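PDB 5CWW: nucleoporin NUP82 from Chaetomium thermophilum, which probably serves as a structural component of the nuclear pore complex and as a docking partner for transiently associated nuclear transport factors. Local coordinates for residues F473-E483 with Q545-T554. Sequence-based numbering, arbitrary orientation.
Sequences FQTFDTLKPAE and QGSERDRIFT
R551 sets off with CG anti to its main-chain nitrogen (chi1 179°) and bends at chi3, which brings its guanidinium up to E483. The two planar groups meet nearly coplanar, 22° apart, as a salt bridge: R551 NH2 gives a 2.6 Å bond to the syn lone pair of E483 OE2, while E483 OE1 receives only weak, longer bonds from NH1 and NH2. Arginine suits the place because both its amino groups face the carboxylate; T478 O lies against NH1 too closely for the length to be trusted. E483 OE1 spends its anti lone pair on K480 N, 2.8 Å away, within its own turn. With an alanine here instead of E483, the R551 guanidinium would probably lose its counter-charge beside the like-charged K480, and K480 N its acceptor.

The contact joins two neighbouring blades of the N-terminal beta-propeller domain: strand 469-476 and the loop leaving it face strand 548-554, an outer strand of the next, four-stranded blade. R549 lies over F476, its CD making a CH-pi contact 3.6 Å from the ring centroid and its guanidinium on the same face, planes 22° apart, in a cation-pi stack. The flat ring suits both the aliphatic and the charged parts of arginine. Beside it, the long, extended amide of Q474 spans the distance between the blades, and the short hydroxyl of S547 donates from above the amide plane, OG to Q474 OE1 2.7 Å.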
loop_
_atom_site.group_PDB
_atom_site.type_symbol
_atom_site.label_atom_id
_atom_site.label_comp_id
_atom_site.label_asym_id
_atom_site.label_seq_id
_atom_site.Cartn_x
_atom_site.Cartn_y
_atom_site.Cartn_z
ATOM N N PHE B 473 -8.110 9.379 16.282
ATOM C CA PHE B 473 -8.094 9.259 17.732
ATOM C C PHE B 473 -6.969 10.082 18.341
ATOM O O PHE B 473 -7.154 10.741 19.364
ATOM C CB PHE B 473 -7.947 7.799 18.157
ATOM C CG PHE B 473 -7.536 7.639 19.588
ATOM C CD1 PHE B 473 -8.425 7.917 20.613
ATOM C CD2 PHE B 473 -6.253 7.229 19.911
ATOM C CE1 PHE B 473 -8.044 7.785 21.934
ATOM C CE2 PHE B 473 -5.866 7.092 21.230
ATOM C CZ PHE B 473 -6.761 7.373 22.243
ATOM N N GLN B 474 -5.805 10.047 17.702
ATOM C CA GLN B 474 -4.629 10.714 18.236
ATOM C C GLN B 474 -3.614 11.027 17.139
ATOM O O GLN B 474 -3.483 10.286 16.163
ATOM C CB GLN B 474 -3.994 9.846 19.325
ATOM C CG GLN B 474 -2.772 10.452 19.979
ATOM C CD GLN B 474 -2.237 9.589 21.106
ATOM O OE1 GLN B 474 -2.568 8.407 21.210
ATOM N NE2 GLN B 474 -1.409 10.179 21.961
ATOM N N THR B 475 -2.902 12.135 17.316
ATOM C CA THR B 475 -1.854 12.550 16.396
ATOM C C THR B 475 -0.681 13.081 17.206
ATOM O O THR B 475 -0.868 13.927 18.077
ATOM C CB THR B 475 -2.340 13.644 15.422
ATOM O OG1 THR B 475 -3.559 13.229 14.792
ATOM C CG2 THR B 475 -1.289 13.933 14.357
ATOM N N PHE B 476 0.523 12.594 16.930
ATOM C CA PHE B 476 1.698 13.062 17.657
ATOM C C PHE B 476 2.972 13.009 16.819
ATOM O O PHE B 476 3.122 12.152 15.946
ATOM C CB PHE B 476 1.888 12.241 18.937
ATOM C CG PHE B 476 1.995 10.757 18.704
ATOM C CD1 PHE B 476 3.214 10.176 18.395
ATOM C CD2 PHE B 476 0.878 9.944 18.804
ATOM C CE1 PHE B 476 3.315 8.813 18.187
ATOM C CE2 PHE B 476 0.974 8.580 18.596
ATOM C CZ PHE B 476 2.194 8.015 18.286
ATOM N N ASP B 477 3.883 13.937 17.093
ATOM C CA ASP B 477 5.200 13.937 16.469
ATOM C C ASP B 477 6.066 12.821 17.036
ATOM O O ASP B 477 5.869 12.385 18.172
ATOM C CB ASP B 477 5.905 15.283 16.677
ATOM C CG ASP B 477 5.328 16.394 15.817
ATOM O OD1 ASP B 477 4.840 16.107 14.704
ATOM O OD2 ASP B 477 5.386 17.564 16.250
ATOM N N THR B 478 7.023 12.360 16.233
ATOM C CA THR B 478 8.068 11.461 16.709
ATOM C C THR B 478 9.442 12.092 16.493
ATOM O O THR B 478 10.449 11.569 16.967
ATOM C CB THR B 478 8.017 10.096 16.001
ATOM O OG1 THR B 478 8.242 10.267 14.595
ATOM C CG2 THR B 478 6.668 9.425 16.230
ATOM N N LEU B 479 9.470 13.210 15.771
ATOM C CA LEU B 479 10.708 13.944 15.510
ATOM C C LEU B 479 10.600 15.392 15.972
ATOM O O LEU B 479 9.517 15.977 15.963
ATOM C CB LEU B 479 11.049 13.916 14.018
ATOM C CG LEU B 479 11.314 12.553 13.377
ATOM C CD1 LEU B 479 11.514 12.712 11.875
ATOM C CD2 LEU B 479 12.520 11.884 14.008
ATOM N N LYS B 480 11.729 15.966 16.373
ATOM C CA LYS B 480 11.794 17.397 16.634
ATOM C C LYS B 480 11.903 18.110 15.290
ATOM O O LYS B 480 12.352 17.510 14.316
ATOM C CB LYS B 480 12.984 17.753 17.526
ATOM C CG LYS B 480 13.095 16.932 18.798
ATOM C CD LYS B 480 14.064 17.577 19.780
ATOM C CE LYS B 480 14.383 16.657 20.947
ATOM N NZ LYS B 480 15.179 15.473 20.519
ATOM N N PRO B 481 11.490 19.386 15.230
ATOM C CA PRO B 481 11.550 20.151 13.977
ATOM C C PRO B 481 12.927 20.118 13.316
ATOM O O PRO B 481 13.022 20.060 12.091
ATOM C CB PRO B 481 11.195 21.571 14.422
ATOM C CG PRO B 481 10.341 21.383 15.623
ATOM C CD PRO B 481 10.880 20.167 16.321
ATOM N N ALA B 482 13.978 20.143 14.130
ATOM C CA ALA B 482 15.348 20.147 13.626
ATOM C C ALA B 482 15.742 18.798 13.030
ATOM O O ALA B 482 16.716 18.703 12.284
ATOM C CB ALA B 482 16.311 20.531 14.737
ATOM N N GLU B 483 14.981 17.758 13.362
ATOM C CA GLU B 483 15.287 16.404 12.909
ATOM C C GLU B 483 14.587 16.063 11.596
ATOM O O GLU B 483 14.939 15.089 10.931
ATOM C CB GLU B 483 14.893 15.387 13.981
ATOM C CG GLU B 483 15.686 15.519 15.268
ATOM C CD GLU B 483 15.263 14.512 16.315
ATOM O OE1 GLU B 483 14.059 14.461 16.645
ATOM O OE2 GLU B 483 16.134 13.760 16.804
ATOM N N GLN B 545 -4.424 9.406 28.268
ATOM C CA GLN B 545 -3.353 9.781 27.348
ATOM C C GLN B 545 -3.216 8.777 26.206
ATOM O O GLN B 545 -2.545 9.049 25.209
ATOM C CB GLN B 545 -2.024 9.897 28.097
ATOM C CG GLN B 545 -2.047 10.886 29.250
ATOM C CD GLN B 545 -0.668 11.141 29.826
ATOM O OE1 GLN B 545 -0.432 10.938 31.016
ATOM N NE2 GLN B 545 0.253 11.590 28.980
ATOM N N GLY B 546 -3.851 7.620 26.355
ATOM C CA GLY B 546 -3.869 6.623 25.302
ATOM C C GLY B 546 -2.516 5.983 25.070
ATOM O O GLY B 546 -1.929 5.392 25.977
ATOM N N SER B 547 -2.022 6.103 23.842
ATOM C CA SER B 547 -0.787 5.439 23.440
ATOM C C SER B 547 0.435 6.032 24.131
ATOM O O SER B 547 0.460 7.218 24.459
ATOM C CB SER B 547 -0.608 5.529 21.923
ATOM O OG SER B 547 -0.330 6.861 21.525
ATOM N N GLU B 548 1.446 5.193 24.351
ATOM C CA GLU B 548 2.720 5.649 24.894
ATOM C C GLU B 548 3.797 5.598 23.818
ATOM O O GLU B 548 3.745 4.767 22.911
ATOM C CB GLU B 548 3.136 4.800 26.099
ATOM C CG GLU B 548 3.482 3.355 25.763
ATOM C CD GLU B 548 3.956 2.570 26.972
ATOM O OE1 GLU B 548 3.706 3.014 28.115
ATOM O OE2 GLU B 548 4.586 1.508 26.778
ATOM N N ARG B 549 4.772 6.492 23.930
ATOM C CA ARG B 549 5.854 6.580 22.960
ATOM C C ARG B 549 7.156 6.937 23.661
ATOM O O ARG B 549 7.181 7.794 24.547
ATOM C CB ARG B 549 5.529 7.614 21.880
ATOM C CG ARG B 549 5.090 8.964 22.423
ATOM C CD ARG B 549 4.194 9.701 21.443
ATOM N NE ARG B 549 3.447 10.774 22.093
ATOM C CZ ARG B 549 2.330 10.595 22.794
ATOM N NH1 ARG B 549 1.724 11.635 23.349
ATOM N NH2 ARG B 549 1.815 9.381 22.944
ATOM N N ASP B 550 8.236 6.274 23.265
ATOM C CA ASP B 550 9.540 6.521 23.861
ATOM C C ASP B 550 10.650 6.301 22.844
ATOM O O ASP B 550 10.683 5.276 22.162
ATOM C CB ASP B 550 9.755 5.616 25.073
ATOM C CG ASP B 550 11.067 5.889 25.777
ATOM O OD1 ASP B 550 11.119 6.833 26.594
ATOM O OD2 ASP B 550 12.048 5.161 25.514
ATOM N N ARG B 551 11.554 7.268 22.742
ATOM C CA ARG B 551 12.688 7.134 21.845
ATOM C C ARG B 551 13.739 6.221 22.452
ATOM O O ARG B 551 14.151 6.402 23.598
ATOM C CB ARG B 551 13.302 8.493 21.531
ATOM C CG ARG B 551 14.496 8.383 20.606
ATOM C CD ARG B 551 14.807 9.688 19.912
ATOM N NE ARG B 551 13.695 10.181 19.108
ATOM C CZ ARG B 551 13.805 11.167 18.225
ATOM N NH1 ARG B 551 12.748 11.563 17.538
ATOM N NH2 ARG B 551 14.977 11.755 18.025
ATOM N N ILE B 552 14.170 5.243 21.667
ATOM C CA ILE B 552 15.131 4.243 22.113
ATOM C C ILE B 552 16.531 4.552 21.597
ATOM O O ILE B 552 17.526 4.123 22.177
ATOM C CB ILE B 552 14.710 2.844 21.663
ATOM C CG1 ILE B 552 14.674 2.773 20.137
ATOM C CG2 ILE B 552 13.338 2.506 22.238
ATOM C CD1 ILE B 552 14.491 1.399 19.623
ATOM N N PHE B 553 16.595 5.295 20.497
ATOM C CA PHE B 553 17.855 5.552 19.812
ATOM C C PHE B 553 17.804 6.853 19.027
ATOM O O PHE B 553 16.792 7.183 18.408
ATOM C CB PHE B 553 18.195 4.399 18.866
ATOM C CG PHE B 553 19.406 4.652 18.013
ATOM C CD1 PHE B 553 20.680 4.514 18.535
ATOM C CD2 PHE B 553 19.270 5.031 16.689
ATOM C CE1 PHE B 553 21.794 4.747 17.752
ATOM C CE2 PHE B 553 20.381 5.268 15.901
ATOM C CZ PHE B 553 21.645 5.124 16.435
ATOM N N THR B 554 18.913 7.585 19.067
ATOM C CA THR B 554 19.055 8.828 18.322
ATOM C C THR B 554 20.400 8.867 17.611
ATOM O O THR B 554 21.444 8.643 18.225
ATOM C CB THR B 554 18.936 10.052 19.241
ATOM O OG1 THR B 554 17.785 9.911 20.077
ATOM C CG2 THR B 554 18.815 11.330 18.422
#